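PDB 2JGP: tyrocidine synthetase 3 from Brevibacillus brevis, which takes part in assembling the peptide antibiotic tyrocidine, its carrier domain holding the chain on a phosphopantetheine arm and its condensation domain probably forming the peptide bond. Local coordinates for residues V5-V10 / R14-W19; S49-H52 / D58-L61; T374-N379 / N425-T430; Q261-S266 / H270-Y275. One frame throughout, in Å; residues are numbered along the deposited sequence.

Overall arrangement
Contacts 1 and 2 lie in the carrier domain, contacts 4 and 3 in the condensation domain, and along the chain they follow in the order 1, 2, 4, 3. The first two have centres 15 Å apart and share a core: helix 10-23 packs on helix 41-55, with Val18 CG2 3.6 Å from Met51 SD. Contact 4, at the junction of helices 253-263 and 267-279, reaches contact 1 across the domain boundary, where Arg14 NH2 and Gln272 OE1 are 3.5 Å apart. Contact 3, beside strand 373-379, has its centre 33 Å from that of contact 2. Contacts 1 and 4 thus face each other across the carrier-condensation boundary, while contacts 2 and 3 lie within one domain each.

Contact 1. Residues V5-V10 / R14-W19; sequences VAPRSV and RLAQVW
Arg14 N donates to Val10 O over 2.9 Å, with an N-H...O angle of 164°, in the first turn of helix 10-23. Before that turn the chain of residues 5-9 is irregular and runs beside the helix, so that Pro7 and Ala16 come level with CA atoms 7.4 Å apart. There Pro7 CG rests on Ala16 CB at 4.2 Å, a small apolar touch between the incoming loop and the helix. Ser9 is the N-cap, its OG bonded to the backbone N of Glu12. This helix opens the helical bundle of the peptidyl carrier domain, and its Leu15 and Val18 pack on helix 41-55. Near its start, Val10 and Arg14 lie side by side and point the same way. Val10 CG2 sits over the centre of the Arg14 guanidinium, 3.3 Å from CZ; chi1 of 63° puts CG1 between the backbone N and the carbonyl carbon and so leaves CG2 opposite N, over the guanidinium. The Arg14 chain is extended from CG to NE and carries the flat group out to the condensation domain, where NE bonds to Gly403 O and NH2 forms a salt bridge with Asp406. Trp11 and Phe86 add cation-pi contacts.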
loop_
_atom_site.group_PDB
_atom_site.type_symbol
_atom_site.label_atom_id
_atom_site.label_comp_id
_atom_site.label_asym_id
_atom_site.label_seq_id
_atom_site.Cartn_x
_atom_site.Cartn_y
_atom_site.Cartn_z
ATOM N N VAL A 5 -4.393 11.799 20.701
ATOM C CA VAL A 5 -4.679 10.703 19.795
ATOM C C VAL A 5 -4.070 11.067 18.445
ATOM O O VAL A 5 -4.430 12.085 17.846
ATOM C CB VAL A 5 -6.192 10.471 19.680
ATOM C CG1 VAL A 5 -6.500 9.483 18.568
ATOM C CG2 VAL A 5 -6.756 9.987 21.028
ATOM N N ALA A 6 -3.128 10.258 17.971
ATOM C CA ALA A 6 -2.426 10.573 16.726
ATOM C C ALA A 6 -3.406 10.519 15.552
ATOM O O ALA A 6 -4.335 9.716 15.575
ATOM C CB ALA A 6 -1.278 9.608 16.503
ATOM N N PRO A 7 -3.206 11.371 14.525
ATOM C CA PRO A 7 -4.081 11.349 13.343
ATOM C C PRO A 7 -4.267 9.935 12.782
ATOM O O PRO A 7 -3.300 9.176 12.689
ATOM C CB PRO A 7 -3.335 12.244 12.352
ATOM C CG PRO A 7 -2.611 13.222 13.227
ATOM C CD PRO A 7 -2.157 12.399 14.401
ATOM N N ARG A 8 -5.504 9.576 12.447
ATOM C CA ARG A 8 -5.846 8.206 12.035
ATOM C C ARG A 8 -6.318 8.124 10.585
ATOM O O ARG A 8 -6.624 7.038 10.078
ATOM C CB ARG A 8 -6.951 7.659 12.933
ATOM C CG ARG A 8 -6.619 7.688 14.409
ATOM C CD ARG A 8 -7.859 7.619 15.245
ATOM N NE ARG A 8 -8.675 8.823 15.125
ATOM C CZ ARG A 8 -9.740 9.077 15.878
ATOM N NH1 ARG A 8 -10.130 8.213 16.811
ATOM N NH2 ARG A 8 -10.427 10.195 15.696
ATOM N N SER A 9 -6.400 9.275 9.929
ATOM C CA SER A 9 -6.876 9.347 8.560
ATOM C C SER A 9 -6.163 10.474 7.862
ATOM O O SER A 9 -5.547 11.317 8.511
ATOM C CB SER A 9 -8.376 9.617 8.524
ATOM O OG SER A 9 -8.664 10.923 8.986
ATOM N N VAL A 10 -6.289 10.514 6.540
ATOM C CA VAL A 10 -5.652 11.571 5.757
ATOM C C VAL A 10 -6.149 12.966 6.162
ATOM O O VAL A 10 -5.346 13.877 6.298
ATOM C CB VAL A 10 -5.808 11.319 4.218
ATOM C CG1 VAL A 10 -7.283 11.352 3.803
ATOM C CG2 VAL A 10 -5.005 12.324 3.424
ATOM N N ARG A 14 -3.993 16.061 7.680
ATOM C CA ARG A 14 -3.948 17.348 6.990
ATOM C C ARG A 14 -4.380 18.493 7.901
ATOM O O ARG A 14 -3.713 19.517 7.989
ATOM C CB ARG A 14 -4.831 17.316 5.738
ATOM C CG ARG A 14 -4.257 16.468 4.621
ATOM C CD ARG A 14 -5.237 16.274 3.487
ATOM N NE ARG A 14 -4.581 15.606 2.365
ATOM C CZ ARG A 14 -5.215 14.930 1.411
ATOM N NH1 ARG A 14 -6.538 14.829 1.405
ATOM N NH2 ARG A 14 -4.515 14.348 0.451
ATOM N N LEU A 15 -5.501 18.300 8.584
ATOM C CA LEU A 15 -6.030 19.314 9.484
ATOM C C LEU A 15 -5.092 19.598 10.644
ATOM O O LEU A 15 -4.837 20.763 10.960
ATOM C CB LEU A 15 -7.395 18.891 10.033
ATOM C CG LEU A 15 -8.576 19.103 9.086
ATOM C CD1 LEU A 15 -9.794 18.274 9.537
ATOM C CD2 LEU A 15 -8.929 20.589 8.997
ATOM N N ALA A 16 -4.586 18.541 11.273
ATOM C CA ALA A 16 -3.721 18.675 12.441
ATOM C C ALA A 16 -2.497 19.505 12.104
ATOM O O ALA A 16 -2.093 20.352 12.885
ATOM C CB ALA A 16 -3.308 17.308 12.955
ATOM N N GLN A 17 -1.919 19.239 10.932
ATOM C CA GLN A 17 -0.770 19.988 10.412
ATOM C C GLN A 17 -1.084 21.477 10.264
ATOM O O GLN A 17 -0.297 22.327 10.681
ATOM C CB GLN A 17 -0.331 19.372 9.073
ATOM C CG GLN A 17 0.412 20.285 8.088
ATOM C CD GLN A 17 -0.457 20.747 6.901
ATOM O OE1 GLN A 17 -1.352 20.022 6.394
ATOM N NE2 GLN A 17 -0.184 21.952 6.444
ATOM N N VAL A 18 -2.229 21.787 9.667
ATOM C CA VAL A 18 -2.667 23.166 9.514
ATOM C C VAL A 18 -2.903 23.859 10.866
ATOM O O VAL A 18 -2.481 24.997 11.052
ATOM C CB VAL A 18 -3.919 23.270 8.614
ATOM C CG1 VAL A 18 -4.527 24.661 8.698
ATOM C CG2 VAL A 18 -3.547 22.942 7.155
ATOM N N TRP A 19 -3.547 23.174 11.811
ATOM C CA TRP A 19 -3.788 23.764 13.134
ATOM C C TRP A 19 -2.480 24.089 13.853
ATOM O O TRP A 19 -2.359 25.135 14.484
ATOM C CB TRP A 19 -4.602 22.827 14.021
ATOM C CG TRP A 19 -6.057 22.726 13.681
ATOM C CD1 TRP A 19 -6.646 22.972 12.468
ATOM C CD2 TRP A 19 -7.108 22.293 14.556
ATOM N NE1 TRP A 19 -7.992 22.734 12.545
ATOM C CE2 TRP A 19 -8.305 22.318 13.814
ATOM C CE3 TRP A 19 -7.150 21.895 15.898
ATOM C CZ2 TRP A 19 -9.538 21.955 14.365
ATOM C CZ3 TRP A 19 -8.377 21.533 16.446
ATOM C CH2 TRP A 19 -9.552 21.567 15.677
#

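Contact 2. Residues S49-H52 / D58-L61; sequences SSMH and DIPL
His52 and Asp58 meet through ND1 and OD1, 2.8 Å apart, in a hydrogen bond that is weak because its N-H...O angle is only 130°. The two side chains run alongside each other in the same direction, with the imidazole and carboxylate planes 29° apart, and OD1 approaches the ring obliquely. On the histidine, chi1 of 169° sets CG opposite the backbone N, which lays the imidazole alongside Asp58 with ND1 turned to OD1. Asp58 instead has its CG beside its own backbone N, which brings OD1 across to the ring. A carboxylate so close would be expected to favour a protonated imidazole, although both residues lie at an exposed margin. The pair ties the last part of helix 41-55 to the loop leading into helix 61-66, within the helical bundle of the peptidyl carrier domain. On the buried side of the same loop, Ile59 turns toward the helix and its CD1 meets Met51 CG at 4.0 Å. Bends at chi2 and chi3 turn Met51 SD and CE toward helix 10-23, where Trp11, Leu15 and Val18 touch the side chain. Ile59 also packs on Leu48 of helix 41-55 and on Leu73 and Ile77 of helix 70-79.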
loop_
_atom_site.group_PDB
_atom_site.type_symbol
_atom_site.label_atom_id
_atom_site.label_comp_id
_atom_site.label_asym_id
_atom_site.label_seq_id
_atom_site.Cartn_x
_atom_site.Cartn_y
_atom_site.Cartn_z
ATOM N N SER A 49 -8.717 29.543 5.554
ATOM C CA SER A 49 -7.893 30.039 4.456
ATOM C C SER A 49 -6.800 29.044 4.076
ATOM O O SER A 49 -6.582 28.783 2.893
ATOM C CB SER A 49 -7.255 31.380 4.824
ATOM O OG SER A 49 -8.238 32.391 4.931
ATOM N N SER A 50 -6.113 28.500 5.081
ATOM C CA SER A 50 -5.020 27.544 4.843
ATOM C C SER A 50 -5.486 26.256 4.173
ATOM O O SER A 50 -4.796 25.730 3.299
ATOM C CB SER A 50 -4.301 27.193 6.147
ATOM O OG SER A 50 -3.618 28.323 6.656
ATOM N N MET A 51 -6.642 25.745 4.594
ATOM C CA MET A 51 -7.203 24.532 3.987
ATOM C C MET A 51 -7.647 24.791 2.551
ATOM O O MET A 51 -7.537 23.910 1.700
ATOM C CB MET A 51 -8.370 23.990 4.816
ATOM C CG MET A 51 -7.956 23.474 6.188
ATOM S SD MET A 51 -6.848 22.051 6.109
ATOM C CE MET A 51 -7.955 20.787 5.481
ATOM N N HIS A 52 -8.137 26.000 2.281
ATOM C CA HIS A 52 -8.476 26.387 0.914
ATOM C C HIS A 52 -7.225 26.462 0.034
ATOM O O HIS A 52 -7.224 25.965 -1.096
ATOM C CB HIS A 52 -9.226 27.726 0.890
ATOM C CG HIS A 52 -9.381 28.303 -0.485
ATOM N ND1 HIS A 52 -10.240 27.773 -1.425
ATOM C CD2 HIS A 52 -8.773 29.356 -1.080
ATOM C CE1 HIS A 52 -10.161 28.481 -2.538
ATOM N NE2 HIS A 52 -9.278 29.447 -2.356
ATOM N N ASP A 58 -13.194 23.964 0.991
ATOM C CA ASP A 58 -13.818 25.152 1.552
ATOM C C ASP A 58 -14.671 24.751 2.747
ATOM O O ASP A 58 -15.741 24.164 2.588
ATOM C CB ASP A 58 -14.654 25.846 0.479
ATOM C CG ASP A 58 -13.815 26.307 -0.709
ATOM O OD1 ASP A 58 -12.715 26.862 -0.488
ATOM O OD2 ASP A 58 -14.251 26.114 -1.865
ATOM N N ILE A 59 -14.168 25.042 3.942
ATOM C CA ILE A 59 -14.844 24.702 5.183
ATOM C C ILE A 59 -15.562 25.956 5.673
ATOM O O ILE A 59 -14.904 26.957 5.960
ATOM C CB ILE A 59 -13.839 24.260 6.265
ATOM C CG1 ILE A 59 -13.053 23.024 5.815
ATOM C CG2 ILE A 59 -14.555 23.965 7.577
ATOM C CD1 ILE A 59 -11.859 22.718 6.716
ATOM N N PRO A 60 -16.907 25.918 5.758
ATOM C CA PRO A 60 -17.603 27.098 6.263
ATOM C C PRO A 60 -17.179 27.386 7.694
ATOM O O PRO A 60 -16.925 26.453 8.452
ATOM C CB PRO A 60 -19.081 26.689 6.211
ATOM C CG PRO A 60 -19.141 25.533 5.274
ATOM C CD PRO A 60 -17.841 24.828 5.426
ATOM N N LEU A 61 -17.095 28.661 8.064
ATOM C CA LEU A 61 -16.698 29.019 9.424
ATOM C C LEU A 61 -17.666 28.414 10.436
ATOM O O LEU A 61 -17.248 27.931 11.483
ATOM C CB LEU A 61 -16.619 30.537 9.589
ATOM C CG LEU A 61 -16.060 31.056 10.915
ATOM C CD1 LEU A 61 -14.651 30.515 11.162
ATOM C CD2 LEU A 61 -16.073 32.580 10.933
#

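Contact 3. Residues T374-N379 / N425-T430; sequences TLAMRN and NPLFDT
Strand 373-379 of the condensation domain pairs antiparallel with strand 350-356, and against it packs the loop that leads into strand 430-435, where Thr430 has a backbone hydrogen bond with Gly353 of strand 350-356. Phe428, from this loop, meets Thr374 and Ala376, two residues apart on the strand. Thr374 CG2 lies 3.3 Å from Phe428 CZ, a close approach made obliquely to the ring. Ala376 CB instead comes up at the ring edge, near its plane, 4.0 Å from Phe428 CD2. The phenylalanine has CG between its backbone N and carbonyl carbon, chi1 52°, and this turn lays the ring along the strand so that its CD2 and CE2 side faces Ala376 while CZ reaches Thr374. The same alanine methyl also receives Leu427 CD1 at 4.0 Å, so it touches neighbouring side chains of the loop. Leu427, with a positive phi of 72°, is the centre of a classic gamma turn, marked by a weak bond from Phe428 N to Pro426 O. Within the condensation domain the loop thereby joins this strand pair to helix 409-415, because Phe409 touches both Leu427 and the Phe428 ring. Asp429 OD1 accepts a straight bond from Asn425 N, 2.9 Å long with an N-H...O angle of 174°. That bond links the two ends of the 425-429 turn; Asp429 OD2 forms a salt bridge with Arg424.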
loop_
_atom_site.group_PDB
_atom_site.type_symbol
_atom_site.label_atom_id
_atom_site.label_comp_id
_atom_site.label_asym_id
_atom_site.label_seq_id
_atom_site.Cartn_x
_atom_site.Cartn_y
_atom_site.Cartn_z
ATOM N N THR A 374 2.985 3.816 -3.803
ATOM C CA THR A 374 4.217 3.793 -3.023
ATOM C C THR A 374 4.628 5.230 -2.750
ATOM O O THR A 374 4.528 6.101 -3.628
ATOM C CB THR A 374 5.357 3.047 -3.739
ATOM O OG1 THR A 374 4.929 1.725 -4.079
ATOM C CG2 THR A 374 6.590 2.953 -2.838
ATOM N N LEU A 375 5.046 5.480 -1.516
ATOM C CA LEU A 375 5.590 6.766 -1.140
ATOM C C LEU A 375 7.093 6.612 -0.970
ATOM O O LEU A 375 7.546 5.675 -0.323
ATOM C CB LEU A 375 4.978 7.242 0.173
ATOM C CG LEU A 375 3.451 7.205 0.259
ATOM C CD1 LEU A 375 3.014 7.659 1.650
ATOM C CD2 LEU A 375 2.812 8.048 -0.838
ATOM N N ALA A 376 7.856 7.537 -1.545
ATOM C CA ALA A 376 9.296 7.592 -1.326
ATOM C C ALA A 376 9.536 8.328 -0.018
ATOM O O ALA A 376 9.456 9.556 0.029
ATOM C CB ALA A 376 9.981 8.308 -2.474
ATOM N N MET A 377 9.822 7.581 1.042
ATOM C CA MET A 377 9.988 8.164 2.365
ATOM C C MET A 377 11.459 8.500 2.613
ATOM O O MET A 377 12.301 7.601 2.707
ATOM C CB MET A 377 9.477 7.188 3.426
ATOM C CG MET A 377 9.043 7.846 4.694
ATOM S SD MET A 377 7.473 8.722 4.508
ATOM C CE MET A 377 6.267 7.415 4.626
ATOM N N ARG A 378 11.759 9.794 2.713
ATOM C CA ARG A 378 13.129 10.268 2.920
ATOM C C ARG A 378 13.339 10.693 4.366
ATOM O O ARG A 378 12.563 11.473 4.910
ATOM C CB ARG A 378 13.440 11.442 1.990
ATOM C CG ARG A 378 14.865 11.978 2.108
ATOM C CD ARG A 378 15.076 13.116 1.137
ATOM N NE ARG A 378 16.455 13.606 1.130
ATOM C CZ ARG A 378 16.975 14.366 0.169
ATOM N NH1 ARG A 378 16.243 14.740 -0.879
ATOM N NH2 ARG A 378 18.240 14.758 0.249
ATOM N N ASN A 379 14.407 10.187 4.972
ATOM C CA ASN A 379 14.769 10.544 6.338
ATOM C C ASN A 379 16.275 10.687 6.466
ATOM O O ASN A 379 17.025 10.208 5.616
ATOM C CB ASN A 379 14.244 9.493 7.313
ATOM C CG ASN A 379 12.763 9.635 7.569
ATOM O OD1 ASN A 379 11.949 8.848 7.070
ATOM N ND2 ASN A 379 12.395 10.663 8.327
ATOM N N ASN A 425 16.454 0.878 -8.877
ATOM C CA ASN A 425 15.115 1.431 -9.047
ATOM C C ASN A 425 15.078 2.928 -8.776
ATOM O O ASN A 425 15.926 3.444 -8.048
ATOM C CB ASN A 425 14.131 0.689 -8.145
ATOM C CG ASN A 425 13.821 -0.702 -8.657
ATOM O OD1 ASN A 425 13.018 -0.870 -9.574
ATOM N ND2 ASN A 425 14.464 -1.708 -8.071
ATOM N N PRO A 426 14.097 3.632 -9.369
ATOM C CA PRO A 426 14.031 5.073 -9.172
ATOM C C PRO A 426 13.698 5.442 -7.723
ATOM O O PRO A 426 12.833 4.814 -7.095
ATOM C CB PRO A 426 12.930 5.523 -10.147
ATOM C CG PRO A 426 12.122 4.319 -10.426
ATOM C CD PRO A 426 13.018 3.132 -10.243
ATOM N N LEU A 427 14.433 6.424 -7.205
ATOM C CA LEU A 427 14.230 7.020 -5.880
ATOM C C LEU A 427 14.621 6.144 -4.684
ATOM O O LEU A 427 15.202 6.656 -3.727
ATOM C CB LEU A 427 12.800 7.563 -5.709
ATOM C CG LEU A 427 12.529 8.910 -6.386
ATOM C CD1 LEU A 427 11.081 9.319 -6.202
ATOM C CD2 LEU A 427 13.461 9.996 -5.854
ATOM N N PHE A 428 14.294 4.851 -4.718
ATOM C CA PHE A 428 14.647 3.943 -3.616
ATOM C C PHE A 428 14.967 2.528 -4.102
ATOM O O PHE A 428 14.410 2.054 -5.094
ATOM C CB PHE A 428 13.535 3.904 -2.555
ATOM C CG PHE A 428 12.170 3.630 -3.112
ATOM C CD1 PHE A 428 11.735 2.325 -3.324
ATOM C CD2 PHE A 428 11.320 4.675 -3.433
ATOM C CE1 PHE A 428 10.476 2.072 -3.850
ATOM C CE2 PHE A 428 10.057 4.426 -3.955
ATOM C CZ PHE A 428 9.635 3.124 -4.161
ATOM N N ASP A 429 15.874 1.869 -3.386
ATOM C CA ASP A 429 16.290 0.498 -3.697
ATOM C C ASP A 429 15.906 -0.496 -2.612
ATOM O O ASP A 429 16.278 -1.665 -2.672
ATOM C CB ASP A 429 17.792 0.473 -3.941
ATOM C CG ASP A 429 18.156 1.106 -5.252
ATOM O OD1 ASP A 429 17.619 0.647 -6.284
ATOM O OD2 ASP A 429 18.943 2.070 -5.256
ATOM N N THR A 430 15.152 -0.027 -1.625
ATOM C CA THR A 430 14.589 -0.899 -0.619
ATOM C C THR A 430 13.162 -0.470 -0.301
ATOM O O THR A 430 12.808 0.694 -0.469
ATOM C CB THR A 430 15.442 -0.907 0.667
ATOM O OG1 THR A 430 14.881 -1.834 1.597
ATOM C CG2 THR A 430 15.490 0.477 1.303
#

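Contact 4. Residues Q261-S266 / H270-Y275; sequences QEFSQS and HKQEAY
Phe263 O is gripped twice by Ser266, through OG at 2.6 Å and through the backbone N at 2.9 Å. The hydroxyl donates to a lone pair in the carbonyl plane, while the backbone bond closes the type I turn that runs from Phe263 to Ser266. Ser266 OG also accepts from Phe269 N, so this one oxygen ends the turn and caps the following helix. The continuation into that helix is marked by a weak bond from His270 N to Ser266 O, 3.4 Å long. Ser266 OG further sits above one face of the Phe263 ring, offset toward its rim. Across the bend the ring presents its edge to Gln272: CZ lies 4.0 Å from Gln272 CG, close to the ring plane, and the two side chains cross at about a right angle. Phe263 gets there with CG opposite its backbone N (chi1 -176°), which swings the ring toward the second helix. Gln272 is bent at chi2, and its amide, turned 64° from the ring, bonds outside the two segments: OE1 accepts from Asp406 N and NE2 donates to Gly403 O, the same two residues that bind the Arg14 guanidinium. Phe263 meets Phe86 and stacks on Trp259. Two successive helices joined by a type I turn, the second opened by a serine N-cap, lie here at the border of condensation and carrier domains.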
loop_
_atom_site.group_PDB
_atom_site.type_symbol
_atom_site.label_atom_id
_atom_site.label_comp_id
_atom_site.label_asym_id
_atom_site.label_seq_id
_atom_site.Cartn_x
_atom_site.Cartn_y
_atom_site.Cartn_z
ATOM N N GLN A 261 -8.363 11.910 -12.927
ATOM C CA GLN A 261 -8.111 12.746 -14.110
ATOM C C GLN A 261 -8.542 14.201 -13.891
ATOM O O GLN A 261 -7.792 15.126 -14.197
ATOM C CB GLN A 261 -8.822 12.184 -15.337
ATOM C CG GLN A 261 -8.520 12.950 -16.614
ATOM C CD GLN A 261 -9.269 12.401 -17.798
ATOM O OE1 GLN A 261 -10.501 12.362 -17.802
ATOM N NE2 GLN A 261 -8.532 11.981 -18.819
ATOM N N GLU A 262 -9.748 14.398 -13.370
ATOM C CA GLU A 262 -10.235 15.739 -13.043
ATOM C C GLU A 262 -9.319 16.416 -12.037
ATOM O O GLU A 262 -8.931 17.571 -12.216
ATOM C CB GLU A 262 -11.650 15.679 -12.468
ATOM C CG GLU A 262 -12.709 15.274 -13.480
ATOM C CD GLU A 262 -14.046 14.950 -12.839
ATOM O OE1 GLU A 262 -15.046 14.871 -13.581
ATOM O OE2 GLU A 262 -14.099 14.767 -11.600
ATOM N N PHE A 263 -8.972 15.674 -10.983
ATOM C CA PHE A 263 -8.136 16.190 -9.907
ATOM C C PHE A 263 -6.781 16.676 -10.415
ATOM O O PHE A 263 -6.249 17.667 -9.916
ATOM C CB PHE A 263 -7.932 15.114 -8.842
ATOM C CG PHE A 263 -7.159 15.584 -7.654
ATOM C CD1 PHE A 263 -7.723 16.484 -6.758
ATOM C CD2 PHE A 263 -5.868 15.131 -7.426
ATOM C CE1 PHE A 263 -7.012 16.925 -5.666
ATOM C CE2 PHE A 263 -5.153 15.569 -6.330
ATOM C CZ PHE A 263 -5.730 16.464 -5.447
ATOM N N SER A 264 -6.245 15.984 -11.421
ATOM C CA SER A 264 -4.933 16.306 -11.974
ATOM C C SER A 264 -4.824 17.746 -12.488
ATOM O O SER A 264 -3.717 18.278 -12.593
ATOM C CB SER A 264 -4.581 15.336 -13.105
ATOM O OG SER A 264 -5.312 15.651 -14.278
ATOM N N GLN A 265 -5.965 18.365 -12.799
ATOM C CA GLN A 265 -6.015 19.746 -13.297
ATOM C C GLN A 265 -6.267 20.796 -12.209
ATOM O O GLN A 265 -6.464 21.968 -12.519
ATOM C CB GLN A 265 -7.106 19.874 -14.376
ATOM C CG GLN A 265 -6.618 19.634 -15.798
ATOM C CD GLN A 265 -6.227 18.203 -16.057
ATOM O OE1 GLN A 265 -5.171 17.934 -16.637
ATOM N NE2 GLN A 265 -7.077 17.267 -15.639
ATOM N N SER A 266 -6.243 20.386 -10.941
ATOM C CA SER A 266 -6.620 21.275 -9.848
ATOM C C SER A 266 -5.411 21.961 -9.208
ATOM O O SER A 266 -4.270 21.505 -9.342
ATOM C CB SER A 266 -7.393 20.492 -8.787
ATOM O OG SER A 266 -6.554 19.571 -8.118
ATOM N N HIS A 270 -1.518 20.465 -7.694
ATOM C CA HIS A 270 -0.236 21.173 -7.760
ATOM C C HIS A 270 0.443 21.223 -6.390
ATOM O O HIS A 270 1.666 21.141 -6.295
ATOM C CB HIS A 270 -0.435 22.586 -8.298
ATOM C CG HIS A 270 0.814 23.210 -8.833
ATOM N ND1 HIS A 270 1.531 24.159 -8.135
ATOM C CD2 HIS A 270 1.468 23.030 -10.005
ATOM C CE1 HIS A 270 2.575 24.534 -8.854
ATOM N NE2 HIS A 270 2.557 23.867 -9.994
ATOM N N LYS A 271 -0.356 21.347 -5.334
ATOM C CA LYS A 271 0.164 21.355 -3.974
ATOM C C LYS A 271 0.596 19.958 -3.524
ATOM O O LYS A 271 1.603 19.822 -2.827
ATOM C CB LYS A 271 -0.871 21.930 -3.001
ATOM C CG LYS A 271 -1.147 23.416 -3.176
ATOM C CD LYS A 271 0.010 24.272 -2.687
ATOM C CE LYS A 271 -0.320 25.752 -2.768
ATOM N NZ LYS A 271 0.816 26.595 -2.286
ATOM N N GLN A 272 -0.160 18.928 -3.911
ATOM C CA GLN A 272 0.251 17.534 -3.654
ATOM C C GLN A 272 1.605 17.285 -4.305
ATOM O O GLN A 272 2.508 16.736 -3.681
ATOM C CB GLN A 272 -0.754 16.513 -4.204
ATOM C CG GLN A 272 -2.141 16.541 -3.577
ATOM C CD GLN A 272 -2.164 15.992 -2.176
ATOM O OE1 GLN A 272 -1.975 14.792 -1.966
ATOM N NE2 GLN A 272 -2.403 16.863 -1.199
ATOM N N GLU A 273 1.731 17.702 -5.562
ATOM C CA GLU A 273 2.975 17.561 -6.316
ATOM C C GLU A 273 4.115 18.359 -5.695
ATOM O O GLU A 273 5.218 17.834 -5.522
ATOM C CB GLU A 273 2.761 18.023 -7.759
ATOM C CG GLU A 273 4.027 18.048 -8.608
ATOM C CD GLU A 273 3.740 18.394 -10.050
ATOM O OE1 GLU A 273 3.854 17.493 -10.904
ATOM O OE2 GLU A 273 3.395 19.566 -10.319
ATOM N N ALA A 274 3.842 19.626 -5.376
ATOM C CA ALA A 274 4.852 20.559 -4.869
ATOM C C ALA A 274 5.588 20.010 -3.661
ATOM O O ALA A 274 6.805 20.180 -3.546
ATOM C CB ALA A 274 4.217 21.894 -4.523
ATOM N N TYR A 275 4.853 19.349 -2.766
ATOM C CA TYR A 275 5.464 18.729 -1.596
ATOM C C TYR A 275 6.587 17.768 -1.990
ATOM O O TYR A 275 7.676 17.810 -1.418
ATOM C CB TYR A 275 4.428 17.991 -0.732
ATOM C CG TYR A 275 5.099 17.204 0.365
ATOM C CD1 TYR A 275 5.489 17.819 1.552
ATOM C CD2 TYR A 275 5.403 15.855 0.193
ATOM C CE1 TYR A 275 6.131 17.106 2.543
ATOM C CE2 TYR A 275 6.050 15.140 1.175
ATOM C CZ TYR A 275 6.408 15.762 2.347
ATOM O OH TYR A 275 7.057 15.037 3.316
#